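Putative uncharacterized protein Smu.1393c (Streptococcus mutans, PDB 4L9A) is an alpha/beta hydrolase that probably acts as a carboxylesterase, cleaving carboxylic ester bonds. Local coordinates at residues Phe107-Tyr112 against Ser131-Leu136; Val26-Gly31 against Leu101-His106. One frame throughout, in Å; residues are numbered along the deposited sequence.

From the N terminus, the chain runs along edge strand 22-26 into the turn before strand 33-38. Contact 2 sets this turn, V26-G31, against the last turns of helix 93-106, closing a loop of 69 residues that holds strands 33-38, 43-47 and 71-75. The chain then continues from helix 93-106 into 107-112, and contact 1 closes a shorter loop of 18 residues around helix 120-130. The two loops follow in series, neither crossing nor nesting. They meet through F104 of the helix, whose carbonyl takes a bond from K133 and whose ring packs edge-to-face with F109 and Y112, so the hairpin edge, helix 93-106 and the central parallel strands are joined.

Contact 1. Residues Phe107-Tyr112 against Ser131-Leu136; sequences FKFQSY and SSKACL
Parallel strands 111-117 and 134-141, linked by helix 120-130, begin side by side here, where Q110, S111 and Y112 meet K133-L136. The backbone bonds are A134 N to Q110 O (3.2 Å), Y112 N to A134 O, and L136 N to Y112 O, the last short at 2.7 Å and almost straight. Ahead of the strand, K133 extends beyond CG to the carbonyls of the loop 107-110. Its NZ donates to F107 O at 2.8 Å from well above that carbonyl plane, and to F109 O at 2.6 Å within the plane. A third bond, to F104 O of helix 93-106, means that three main-chain carbonyls hold the buried ammonium. The same NZ sits squarely over the centre of the F109 ring, 4.0 Å from its centroid, a cation-pi contact, while K133 CD touches F109 CE2 and the two side chains cross at about a right angle. Y112 has CG between its backbone N and carbonyl carbon (chi1 68°), which swings the ring over to the neighbouring strand. C135 CA lies over one face, toward the rim, as a CH-pi contact; C135 SG, 4.4 Å from the Y112 centroid, approaches obliquely. At the far end, Y112 OH and S131 OG share a hydrogen bond of 2.7 Å, and S131 OG also bonds to I127 O, tying the ring to the end of helix 120-130. S111 and A134 point to the other face of the sheet, where S111 CB and OG rest against L136 CD1. Strand, helix and neighbouring parallel strand form the beta-alpha-beta crossover of the alpha/beta hydrolase core.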
loop_
_atom_site.group_PDB
_atom_site.type_symbol
_atom_site.label_atom_id
_atom_site.label_comp_id
_atom_site.label_asym_id
_atom_site.label_seq_id
_atom_site.Cartn_x
_atom_site.Cartn_y
_atom_site.Cartn_z
ATOM N N PHE A 107 -1.349 3.870 18.930
ATOM C CA PHE A 107 -0.047 3.281 19.273
ATOM C C PHE A 107 1.011 4.307 19.677
ATOM O O PHE A 107 0.823 5.508 19.485
ATOM C CB PHE A 107 0.475 2.412 18.131
ATOM C CG PHE A 107 -0.405 1.247 17.808
ATOM C CD1 PHE A 107 -0.404 0.118 18.615
ATOM C CD2 PHE A 107 -1.233 1.271 16.701
ATOM C CE1 PHE A 107 -1.217 -0.969 18.321
ATOM C CE2 PHE A 107 -2.051 0.190 16.400
ATOM C CZ PHE A 107 -2.046 -0.933 17.226
ATOM N N LYS A 108 2.131 3.820 20.217
ATOM C CA LYS A 108 3.101 4.681 20.901
ATOM C C LYS A 108 4.126 5.395 20.007
ATOM O O LYS A 108 4.663 6.436 20.390
ATOM C CB LYS A 108 3.833 3.901 22.007
ATOM C CG LYS A 108 2.943 3.466 23.168
ATOM C CD LYS A 108 3.698 2.553 24.133
ATOM C CE LYS A 108 3.048 2.534 25.515
ATOM N NZ LYS A 108 1.613 2.143 25.440
ATOM N N PHE A 109 4.413 4.841 18.830
ATOM C CA PHE A 109 5.476 5.397 17.986
ATOM C C PHE A 109 5.327 6.904 17.794
ATOM O O PHE A 109 4.218 7.413 17.658
ATOM C CB PHE A 109 5.560 4.673 16.637
ATOM C CG PHE A 109 4.379 4.901 15.732
ATOM C CD1 PHE A 109 3.275 4.062 15.782
ATOM C CD2 PHE A 109 4.394 5.926 14.794
ATOM C CE1 PHE A 109 2.190 4.255 14.920
ATOM C CE2 PHE A 109 3.319 6.130 13.933
ATOM C CZ PHE A 109 2.209 5.286 13.998
ATOM N N GLN A 110 6.444 7.622 17.809
ATOM C CA GLN A 110 6.392 9.069 17.633
ATOM C C GLN A 110 6.774 9.507 16.208
ATOM O O GLN A 110 6.377 10.580 15.754
ATOM C CB GLN A 110 7.239 9.787 18.687
ATOM C CG GLN A 110 6.545 9.879 20.045
ATOM C CD GLN A 110 5.113 10.381 19.923
ATOM O OE1 GLN A 110 4.818 11.257 19.108
ATOM N NE2 GLN A 110 4.211 9.809 20.717
ATOM N N SER A 111 7.537 8.673 15.514
ATOM C CA SER A 111 7.865 8.935 14.108
ATOM C C SER A 111 7.613 7.693 13.255
ATOM O O SER A 111 7.547 6.568 13.773
ATOM C CB SER A 111 9.311 9.397 13.970
ATOM O OG SER A 111 10.194 8.401 14.451
ATOM N N TYR A 112 7.459 7.886 11.947
ATOM C CA TYR A 112 7.145 6.767 11.075
ATOM C C TYR A 112 7.640 6.962 9.646
ATOM O O TYR A 112 7.965 8.076 9.226
ATOM C CB TYR A 112 5.635 6.546 11.048
ATOM C CG TYR A 112 4.883 7.663 10.366
ATOM C CD1 TYR A 112 4.644 8.870 11.019
ATOM C CD2 TYR A 112 4.422 7.517 9.070
ATOM C CE1 TYR A 112 3.952 9.902 10.393
ATOM C CE2 TYR A 112 3.730 8.539 8.428
ATOM C CZ TYR A 112 3.501 9.729 9.093
ATOM O OH TYR A 112 2.811 10.739 8.454
ATOM N N SER A 131 -0.762 14.296 9.653
ATOM C CA SER A 131 -0.403 13.637 10.911
ATOM C C SER A 131 0.488 14.501 11.785
ATOM O O SER A 131 1.466 15.069 11.305
ATOM C CB SER A 131 0.337 12.337 10.629
ATOM O OG SER A 131 1.571 12.604 9.977
ATOM N N SER A 132 0.176 14.579 13.074
ATOM C CA SER A 132 1.037 15.322 13.995
ATOM C C SER A 132 2.290 14.519 14.342
ATOM O O SER A 132 3.269 15.075 14.823
ATOM C CB SER A 132 0.276 15.731 15.256
ATOM O OG SER A 132 -0.673 14.743 15.612
ATOM N N LYS A 133 2.255 13.210 14.099
ATOM C CA LYS A 133 3.466 12.397 14.217
ATOM C C LYS A 133 4.382 12.694 13.045
ATOM O O LYS A 133 3.912 13.061 11.965
ATOM C CB LYS A 133 3.131 10.906 14.292
ATOM C CG LYS A 133 2.502 10.531 15.644
ATOM C CD LYS A 133 2.212 9.046 15.797
ATOM C CE LYS A 133 1.523 8.795 17.145
ATOM N NZ LYS A 133 1.575 7.376 17.589
ATOM N N ALA A 134 5.686 12.538 13.258
ATOM C CA ALA A 134 6.668 12.942 12.264
ATOM C C ALA A 134 6.940 11.856 11.237
ATOM O O ALA A 134 7.357 10.749 11.575
ATOM C CB ALA A 134 7.971 13.366 12.931
ATOM N N CYS A 135 6.726 12.195 9.972
ATOM C CA CYS A 135 7.042 11.286 8.887
ATOM C C CYS A 135 8.506 11.425 8.489
ATOM O O CYS A 135 8.968 12.522 8.172
ATOM C CB CYS A 135 6.141 11.575 7.692
ATOM S SG CYS A 135 6.356 10.417 6.351
ATOM N N LEU A 136 9.239 10.318 8.506
ATOM C CA LEU A 136 10.655 10.343 8.131
ATOM C C LEU A 136 10.922 9.950 6.673
ATOM O O LEU A 136 12.040 10.110 6.180
ATOM C CB LEU A 136 11.465 9.423 9.040
ATOM C CG LEU A 136 11.380 9.759 10.527
ATOM C CD1 LEU A 136 12.087 8.700 11.347
ATOM C CD2 LEU A 136 11.969 11.129 10.788
#

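Contact 2. Residues Val26-Gly31 against Leu101-His106; sequences VNTLLG and LMIFEH
At V26 the CG1 methyl points opposite the main-chain nitrogen (chi1 180°), as CG of H106 does at its own residue (chi1 -173°), and these settings bring methyl and imidazole together. V26 CG1 lies over one face of the H106 ring, offset toward its rim, 4.2 Å from the centroid, a CH-pi contact. The other methyl, V26 CG2, reaches H106 CD2 at 4.0 Å, and the two side chains run alongside each other, antiparallel. H106 NE2 is bonded to E24 OE2 on strand 22-26, which ties the ring to the same strand that ends at V26 and probably limits its rotation. Deeper in, I103 CG1 touches both V26 CG1 (4.1 Å) and T28 CG2, so one helix residue bridges the end of the strand and the start of the turn; I33 and T35 of strand 33-38 and L73 and I75 of strand 71-75 also line I103. The segment 26-31 is the hairpin connection between antiparallel strands 22-26 and 33-38 at the edge of the central sheet, and helix 93-106 packs across it. T28 opens a type I beta turn closed by G31 N to T28 O. Its OG1 stitches that turn twice, donating to G31 O at 2.7 Å on a lone pair and accepting from L30 N at 2.9 Å as an ST turn. On the exposed side, selenomethionine M102 bends at chi3 (61°), bringing CE to N27 O at 3.3 Å while SE lies 3.9 Å from T28 CA.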
loop_
_atom_site.group_PDB
_atom_site.type_symbol
_atom_site.label_atom_id
_atom_site.label_comp_id
_atom_site.label_asym_id
_atom_site.label_seq_id
_atom_site.Cartn_x
_atom_site.Cartn_y
_atom_site.Cartn_z
ATOM N N VAL A 26 -8.786 -2.480 15.697
ATOM C CA VAL A 26 -8.834 -1.159 16.314
ATOM C C VAL A 26 -10.138 -0.462 15.940
ATOM O O VAL A 26 -10.551 -0.492 14.784
ATOM C CB VAL A 26 -7.643 -0.291 15.844
ATOM C CG1 VAL A 26 -7.700 1.087 16.490
ATOM C CG2 VAL A 26 -6.342 -0.994 16.166
ATOM N N ASN A 27 -10.786 0.169 16.909
ATOM C CA ASN A 27 -12.048 0.851 16.635
ATOM C C ASN A 27 -11.871 2.170 15.890
ATOM O O ASN A 27 -10.967 2.944 16.204
ATOM C CB ASN A 27 -12.824 1.085 17.929
ATOM C CG ASN A 27 -13.387 -0.201 18.504
ATOM O OD1 ASN A 27 -13.811 -1.092 17.763
ATOM N ND2 ASN A 27 -13.392 -0.301 19.832
ATOM N N THR A 28 -12.720 2.411 14.893
ATOM C CA THR A 28 -12.729 3.698 14.182
ATOM C C THR A 28 -14.150 4.124 13.842
ATOM O O THR A 28 -15.092 3.357 14.028
ATOM C CB THR A 28 -11.938 3.658 12.845
ATOM O OG1 THR A 28 -12.733 3.030 11.826
ATOM C CG2 THR A 28 -10.614 2.923 13.001
ATOM N N LEU A 29 -14.300 5.336 13.318
ATOM C CA LEU A 29 -15.603 5.787 12.850
ATOM C C LEU A 29 -16.131 4.900 11.720
ATOM O O LEU A 29 -17.340 4.849 11.497
ATOM C CB LEU A 29 -15.563 7.258 12.416
ATOM C CG LEU A 29 -15.286 8.265 13.528
ATOM C CD1 LEU A 29 -15.329 9.717 13.025
ATOM C CD2 LEU A 29 -16.270 8.085 14.643
ATOM N N LEU A 30 -15.224 4.214 11.015
ATOM C CA LEU A 30 -15.600 3.293 9.939
ATOM C C LEU A 30 -15.822 1.861 10.441
ATOM O O LEU A 30 -15.976 0.920 9.642
ATOM C CB LEU A 30 -14.532 3.264 8.843
ATOM C CG LEU A 30 -14.320 4.585 8.120
ATOM C CD1 LEU A 30 -13.176 4.461 7.096
ATOM C CD2 LEU A 30 -15.629 5.003 7.459
ATOM N N GLY A 31 -15.853 1.705 11.759
ATOM C CA GLY A 31 -15.986 0.381 12.347
ATOM C C GLY A 31 -14.601 -0.209 12.545
ATOM O O GLY A 31 -13.597 0.473 12.321
ATOM N N LEU A 101 -5.466 7.814 10.910
ATOM C CA LEU A 101 -4.904 8.691 11.943
ATOM C C LEU A 101 -5.319 8.320 13.376
ATOM O O LEU A 101 -4.548 8.494 14.323
ATOM C CB LEU A 101 -5.248 10.153 11.656
ATOM C CG LEU A 101 -4.582 10.713 10.397
ATOM C CD1 LEU A 101 -5.227 12.045 10.032
ATOM C CD2 LEU A 101 -3.073 10.866 10.606
HETATM N N MSE A 102 -6.541 7.830 13.534
HETATM C CA MSE A 102 -6.992 7.324 14.822
HETATM C C MSE A 102 -6.163 6.112 15.202
HETATM O O MSE A 102 -5.794 5.925 16.366
HETATM C CB MSE A 102 -8.440 6.887 14.731
HETATM C CG MSE A 102 -9.445 7.952 15.021
HETATM SE SE MSE A 102 -11.081 7.020 15.521
HETATM C CE MSE A 102 -10.398 6.064 17.088
ATOM N N ILE A 103 -5.902 5.270 14.213
ATOM C CA ILE A 103 -5.065 4.101 14.421
ATOM C C ILE A 103 -3.656 4.545 14.806
ATOM O O ILE A 103 -3.052 3.974 15.708
ATOM C CB ILE A 103 -5.063 3.175 13.185
ATOM C CG1 ILE A 103 -6.476 2.626 12.947
ATOM C CG2 ILE A 103 -4.078 2.030 13.370
ATOM C CD1 ILE A 103 -6.647 1.789 11.678
ATOM N N PHE A 104 -3.138 5.585 14.148
ATOM C CA PHE A 104 -1.826 6.101 14.524
ATOM C C PHE A 104 -1.825 6.488 16.008
ATOM O O PHE A 104 -0.900 6.152 16.742
ATOM C CB PHE A 104 -1.421 7.320 13.683
ATOM C CG PHE A 104 -0.731 6.974 12.378
ATOM C CD1 PHE A 104 -1.064 5.824 11.679
ATOM C CD2 PHE A 104 0.261 7.804 11.863
ATOM C CE1 PHE A 104 -0.431 5.504 10.483
ATOM C CE2 PHE A 104 0.901 7.488 10.671
ATOM C CZ PHE A 104 0.552 6.335 9.980
ATOM N N GLU A 105 -2.859 7.206 16.435
ATOM C CA GLU A 105 -2.925 7.705 17.815
ATOM C C GLU A 105 -3.084 6.576 18.834
ATOM O O GLU A 105 -2.797 6.748 20.016
ATOM C CB GLU A 105 -4.060 8.720 17.983
ATOM C CG GLU A 105 -3.939 9.941 17.079
ATOM C CD GLU A 105 -2.579 10.614 17.176
ATOM O OE1 GLU A 105 -2.183 10.997 18.301
ATOM O OE2 GLU A 105 -1.908 10.752 16.125
ATOM N N HIS A 106 -3.543 5.425 18.363
ATOM C CA HIS A 106 -3.746 4.262 19.214
ATOM C C HIS A 106 -2.425 3.655 19.687
ATOM O O HIS A 106 -2.382 3.006 20.732
ATOM C CB HIS A 106 -4.568 3.219 18.458
ATOM C CG HIS A 106 -4.991 2.044 19.287
ATOM N ND1 HIS A 106 -5.975 2.125 20.251
ATOM C CD2 HIS A 106 -4.590 0.749 19.266
ATOM C CE1 HIS A 106 -6.152 0.933 20.797
ATOM N NE2 HIS A 106 -5.330 0.079 20.211
#